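Local coordinates for protein esterase (Sinorhizobium meliloti 1021, PDB 4TX1) that hydrolyses acetyl esters, probably of carbohydrates, as an acetylesterase of the SGNH (GDSL-like) hydrolase family, at residues Y27-S32 and T196-V201; T15-G20 and T84-H89. All coordinates share one frame; numbering follows the deposited sequence.

Contact 1. Residues Y27-S32 and T196-V201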
loop_
_atom_site.group_PDB
_atom_site.type_symbol
_atom_site.label_atom_id
_atom_site.label_comp_id
_atom_site.label_asym_id
_atom_site.label_seq_id
_atom_site.Cartn_x
_atom_site.Cartn_y
_atom_site.Cartn_z
ATOM N N TYR A 27 26.277 10.698 -7.658
ATOM C CA TYR A 27 26.787 10.799 -6.295
ATOM C C TYR A 27 28.299 10.995 -6.183
ATOM O O TYR A 27 29.056 10.193 -6.611
ATOM C CB TYR A 27 26.335 9.612 -5.419
ATOM C CG TYR A 27 26.516 9.867 -3.952
ATOM C CD1 TYR A 27 25.497 10.372 -3.197
ATOM C CD2 TYR A 27 27.701 9.598 -3.310
ATOM C CE1 TYR A 27 25.667 10.663 -1.870
ATOM C CE2 TYR A 27 27.865 9.872 -1.973
ATOM C CZ TYR A 27 26.844 10.412 -1.265
ATOM O OH TYR A 27 26.948 10.695 0.052
ATOM N N ASP A 28 28.686 12.092 -5.564
ATOM C CA ASP A 28 30.141 12.462 -5.375
ATOM C C ASP A 28 30.488 12.050 -3.951
ATOM O O ASP A 28 30.132 12.705 -2.936
ATOM C CB ASP A 28 30.295 13.974 -5.509
ATOM C CG ASP A 28 31.656 14.454 -5.006
ATOM O OD1 ASP A 28 32.607 13.637 -5.021
ATOM O OD2 ASP A 28 31.713 15.603 -4.558
ATOM N N ALA A 29 31.198 10.968 -3.851
ATOM C CA ALA A 29 31.651 10.384 -2.607
ATOM C C ALA A 29 32.676 11.259 -1.853
ATOM O O ALA A 29 32.815 11.104 -0.644
ATOM C CB ALA A 29 32.223 9.014 -2.893
ATOM N N THR A 30 33.372 12.114 -2.560
ATOM C CA THR A 30 34.443 12.944 -1.913
ATOM C C THR A 30 33.811 14.054 -1.141
ATOM O O THR A 30 34.100 14.153 0.044
ATOM C CB THR A 30 35.477 13.533 -2.894
ATOM O OG1 THR A 30 36.190 12.454 -3.545
ATOM C CG2 THR A 30 36.503 14.575 -2.173
ATOM N N GLY A 31 32.858 14.746 -1.766
ATOM C CA GLY A 31 32.119 15.868 -1.152
ATOM C C GLY A 31 30.743 15.515 -0.534
ATOM O O GLY A 31 30.119 16.357 0.086
ATOM N N SER A 32 30.314 14.268 -0.638
ATOM C CA SER A 32 28.956 13.812 -0.278
ATOM C C SER A 32 27.917 14.766 -0.847
ATOM O O SER A 32 27.035 15.328 -0.102
ATOM C CB SER A 32 28.794 13.687 1.236
ATOM O OG SER A 32 29.799 12.827 1.762
ATOM N N THR A 196 34.848 3.896 -6.990
ATOM C CA THR A 196 35.835 4.484 -6.126
ATOM C C THR A 196 36.004 3.738 -4.812
ATOM O O THR A 196 35.055 3.404 -4.112
ATOM C CB THR A 196 35.615 5.975 -5.879
ATOM O OG1 THR A 196 36.522 6.394 -4.827
ATOM C CG2 THR A 196 34.195 6.237 -5.395
ATOM N N PRO A 197 37.243 3.450 -4.392
ATOM C CA PRO A 197 37.427 2.856 -3.090
ATOM C C PRO A 197 37.139 3.720 -1.845
ATOM O O PRO A 197 37.175 3.195 -0.760
ATOM C CB PRO A 197 38.926 2.381 -3.079
ATOM C CG PRO A 197 39.501 3.249 -4.079
ATOM C CD PRO A 197 38.512 3.602 -5.163
ATOM N N ILE A 198 36.851 4.983 -2.026
ATOM C CA ILE A 198 36.379 5.895 -0.950
ATOM C C ILE A 198 35.150 5.220 -0.241
ATOM O O ILE A 198 34.999 5.253 0.971
ATOM C CB ILE A 198 36.014 7.250 -1.524
ATOM C CG1 ILE A 198 37.289 7.962 -2.011
ATOM C CG2 ILE A 198 35.351 8.124 -0.487
ATOM C CD1 ILE A 198 37.068 9.264 -2.803
ATOM N N ASP A 199 34.328 4.541 -1.054
ATOM C CA ASP A 199 33.164 3.824 -0.489
ATOM C C ASP A 199 32.759 2.530 -1.157
ATOM O O ASP A 199 31.814 1.865 -0.686
ATOM C CB ASP A 199 31.948 4.763 -0.352
ATOM C CG ASP A 199 31.330 5.199 -1.668
ATOM O OD1 ASP A 199 31.475 4.524 -2.719
ATOM O OD2 ASP A 199 30.625 6.294 -1.653
ATOM N N GLY A 200 33.444 2.163 -2.223
ATOM C CA GLY A 200 33.291 0.871 -2.863
ATOM C C GLY A 200 32.214 0.761 -3.934
ATOM O O GLY A 200 32.167 -0.235 -4.687
ATOM N N VAL A 201 31.318 1.748 -4.002
ATOM C CA VAL A 201 30.113 1.618 -4.831
ATOM C C VAL A 201 29.869 2.759 -5.808
ATOM O O VAL A 201 29.332 2.529 -6.871
ATOM C CB VAL A 201 28.887 1.372 -3.878
ATOM C CG1 VAL A 201 28.563 2.597 -3.054
ATOM C CG2 VAL A 201 27.613 0.942 -4.690
#
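Ala29, in the turn after strand 27-28, meets Ile198 of the loop before helix 205-223 through apolar contact: the CB of Ala29 lies 4.0 Å from Ile198 CG2, the branch that extends anti to the backbone N. The same methyl of Ala29 reaches Thr196 CG2 at 4.2 Å. Ile198 sends its other branch across Thr30, where CD1 comes to 3.4 Å from Thr30 OG1, a van der Waals approach of a methyl to a hydroxyl.

Ala29 CB also sits 3.4 Å from Asp199 OD2, the carboxylate oxygen hydrogen-bonded to His202 ND1. Asp199 and His202, three residues apart in the Asp-x-x-His motif of SGNH hydrolases, probably form the catalytic triad with Ser22, their arrangement being that of a charge relay. The ring of Tyr27 stacks on that of His202.

Hydrogen bonds within each segment shape the turns. Asp28 OD1 accepts from Thr30 N at 3.0 Å, met from above the carboxylate plane, in an Asx turn. Thr196 OG1 takes Ile198 N in an ST turn. Asp199 OD1 receives Val201 N at 3.1 Å (N-H...O 167°) on the anti side, 25° out of the carboxylate plane, a second Asx turn; with OD2 held by His202, both oxygens are gripped, which probably fixes the carboxylate's rotation.

Contact 2. Residues T15-G20 and T84-H89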
loop_
_atom_site.group_PDB
_atom_site.type_symbol
_atom_site.label_atom_id
_atom_site.label_comp_id
_atom_site.label_asym_id
_atom_site.label_seq_id
_atom_site.Cartn_x
_atom_site.Cartn_y
_atom_site.Cartn_z
ATOM N N THR A 15 13.522 10.102 -27.893
ATOM C CA THR A 15 13.526 10.386 -26.466
ATOM C C THR A 15 14.091 9.170 -25.778
ATOM O O THR A 15 13.774 8.009 -26.137
ATOM C CB THR A 15 12.127 10.642 -25.931
ATOM O OG1 THR A 15 11.557 11.770 -26.641
ATOM C CG2 THR A 15 12.206 11.002 -24.350
ATOM N N VAL A 16 14.986 9.435 -24.835
ATOM C CA VAL A 16 15.700 8.367 -24.137
ATOM C C VAL A 16 15.482 8.561 -22.641
ATOM O O VAL A 16 15.787 9.635 -22.117
ATOM C CB VAL A 16 17.235 8.452 -24.340
ATOM C CG1 VAL A 16 17.989 7.344 -23.641
ATOM C CG2 VAL A 16 17.607 8.447 -25.861
ATOM N N LEU A 17 14.979 7.529 -21.966
ATOM C CA LEU A 17 14.867 7.546 -20.495
ATOM C C LEU A 17 15.996 6.760 -19.893
ATOM O O LEU A 17 16.226 5.579 -20.246
ATOM C CB LEU A 17 13.513 6.962 -20.021
ATOM C CG LEU A 17 13.313 6.746 -18.488
ATOM C CD1 LEU A 17 13.173 8.090 -17.794
ATOM C CD2 LEU A 17 12.081 5.836 -18.339
ATOM N N CYS A 18 16.649 7.385 -18.918
ATOM C CA CYS A 18 17.747 6.779 -18.176
ATOM C C CYS A 18 17.298 6.505 -16.739
ATOM O O CYS A 18 17.087 7.442 -15.959
ATOM C CB CYS A 18 18.959 7.636 -18.114
ATOM S SG CYS A 18 19.584 8.098 -19.786
ATOM N N TYR A 19 17.054 5.252 -16.466
ATOM C CA TYR A 19 16.479 4.812 -15.164
ATOM C C TYR A 19 17.480 4.134 -14.354
ATOM O O TYR A 19 17.963 3.015 -14.658
ATOM C CB TYR A 19 15.282 3.904 -15.438
ATOM C CG TYR A 19 14.326 3.659 -14.256
ATOM C CD1 TYR A 19 13.539 4.705 -13.763
ATOM C CD2 TYR A 19 14.222 2.426 -13.649
ATOM C CE1 TYR A 19 12.601 4.501 -12.757
ATOM C CE2 TYR A 19 13.344 2.230 -12.547
ATOM C CZ TYR A 19 12.512 3.267 -12.150
ATOM O OH TYR A 19 11.587 3.109 -11.140
ATOM N N GLY A 20 17.864 4.772 -13.231
ATOM C CA GLY A 20 18.912 4.216 -12.414
ATOM C C GLY A 20 18.906 4.694 -10.966
ATOM O O GLY A 20 17.861 5.123 -10.451
ATOM N N THR A 84 4.871 4.757 -13.345
ATOM C CA THR A 84 4.625 6.166 -13.213
ATOM C C THR A 84 5.671 6.989 -13.958
ATOM O O THR A 84 5.300 7.955 -14.669
ATOM C CB THR A 84 4.638 6.567 -11.758
ATOM O OG1 THR A 84 3.557 5.829 -11.098
ATOM C CG2 THR A 84 4.437 8.067 -11.560
ATOM N N VAL A 85 6.931 6.561 -13.933
ATOM C CA VAL A 85 8.000 7.215 -14.708
ATOM C C VAL A 85 7.827 7.049 -16.219
ATOM O O VAL A 85 7.898 8.017 -16.999
ATOM C CB VAL A 85 9.339 6.732 -14.197
ATOM C CG1 VAL A 85 10.513 7.363 -14.980
ATOM C CG2 VAL A 85 9.462 7.153 -12.721
ATOM N N LEU A 86 7.471 5.835 -16.633
ATOM C CA LEU A 86 7.229 5.588 -18.079
ATOM C C LEU A 86 6.092 6.478 -18.581
ATOM O O LEU A 86 6.118 7.105 -19.640
ATOM C CB LEU A 86 6.883 4.148 -18.274
ATOM C CG LEU A 86 7.967 3.106 -18.069
ATOM C CD1 LEU A 86 7.416 1.683 -18.159
ATOM C CD2 LEU A 86 9.235 3.245 -18.985
ATOM N N HIS A 87 5.071 6.567 -17.774
ATOM C CA HIS A 87 3.886 7.275 -18.147
ATOM C C HIS A 87 4.108 8.778 -18.242
ATOM O O HIS A 87 3.545 9.423 -19.106
ATOM C CB HIS A 87 2.714 6.955 -17.171
ATOM C CG HIS A 87 1.359 6.916 -17.827
ATOM N ND1 HIS A 87 0.910 5.842 -18.603
ATOM C CD2 HIS A 87 0.339 7.790 -17.736
ATOM C CE1 HIS A 87 -0.333 6.105 -18.992
ATOM N NE2 HIS A 87 -0.710 7.258 -18.482
ATOM N N THR A 88 4.909 9.318 -17.335
ATOM C CA THR A 88 5.264 10.717 -17.312
ATOM C C THR A 88 6.058 11.111 -18.550
ATOM O O THR A 88 5.999 12.265 -19.022
ATOM C CB THR A 88 6.199 10.933 -16.086
ATOM O OG1 THR A 88 5.422 10.687 -14.876
ATOM C CG2 THR A 88 6.713 12.364 -16.074
ATOM N N HIS A 89 6.869 10.218 -19.052
ATOM C CA HIS A 89 7.846 10.614 -20.094
ATOM C C HIS A 89 7.522 10.074 -21.484
ATOM O O HIS A 89 8.269 10.385 -22.448
ATOM C CB HIS A 89 9.265 10.254 -19.630
ATOM C CG HIS A 89 9.719 11.028 -18.440
ATOM N ND1 HIS A 89 9.737 12.407 -18.401
ATOM C CD2 HIS A 89 10.078 10.608 -17.186
ATOM C CE1 HIS A 89 10.119 12.803 -17.189
ATOM N NE2 HIS A 89 10.324 11.726 -16.432
HETATM O O HOH W 1 8.596 11.765 -25.034
#
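Strand 15-20 and helix 84-89 run nearly antiparallel, their N-to-C directions 157° apart and their axes 10.3 Å apart at closest approach. The CA atoms of Leu17 and His89, and of Tyr19 and Val85, are nearest across the pair. The helix packs on the parallel sheet of the SGNH alpha/beta fold.

Leu17 makes most of the strand's contact with the helix. With CG anti to its own N (chi1 173°), it carries both methyls there, its side chain crossing those of Val85, Leu86 and His89 at about a right angle. Val85 CG1 touches both methyls, Leu17 CD1 at 3.9 Å and CD2 at 4.0 Å. Leu17 CD1 also meets His89 CD2 at 4.0 Å, and Leu17 CD2 touches Leu86 CD2 at 3.9 Å. An alanine here would lose both methyls and is likely to open a gap between Val85, Leu86 and the His89 ring. Further along, Tyr19 CE1 approaches Val85 CG2 at 4.1 Å, and its OH is bonded to Gly78 O. The His89 imidazole has Thr88 CG2 over one face and Val85 CG1 at its edge, and NE2 bonds to Glu58 OE2.

Near the strand's start and the helix's end, a water donates to His89 O and accepts weakly from Thr15 OG1. Dispersion thus joins strand to helix, with the polar ends of Tyr19 and His89 satisfied by neighbouring residues.

Contacts 1 and 2 lie on opposite sides of the chain's centre, with their own centres 26 Å apart and their nearest atoms about 10 Å apart, so they do not touch. Along the sequence their segments alternate: strand 15-20 comes first, residues 27-32 follow soon after, helix 84-89 comes later, and 196-201 lies near the C-terminal end. Strand 15-20 of contact 2 ends two residues before the probable nucleophile Ser22, whereas contact 1 includes Asp199, the likely acid of the same triad, against whose OD2 Ala29 packs. One belongs to the buried sheet-helix core; the other is partly buried, between a turn and a loop at the probable active site. Both also touch the second subunit.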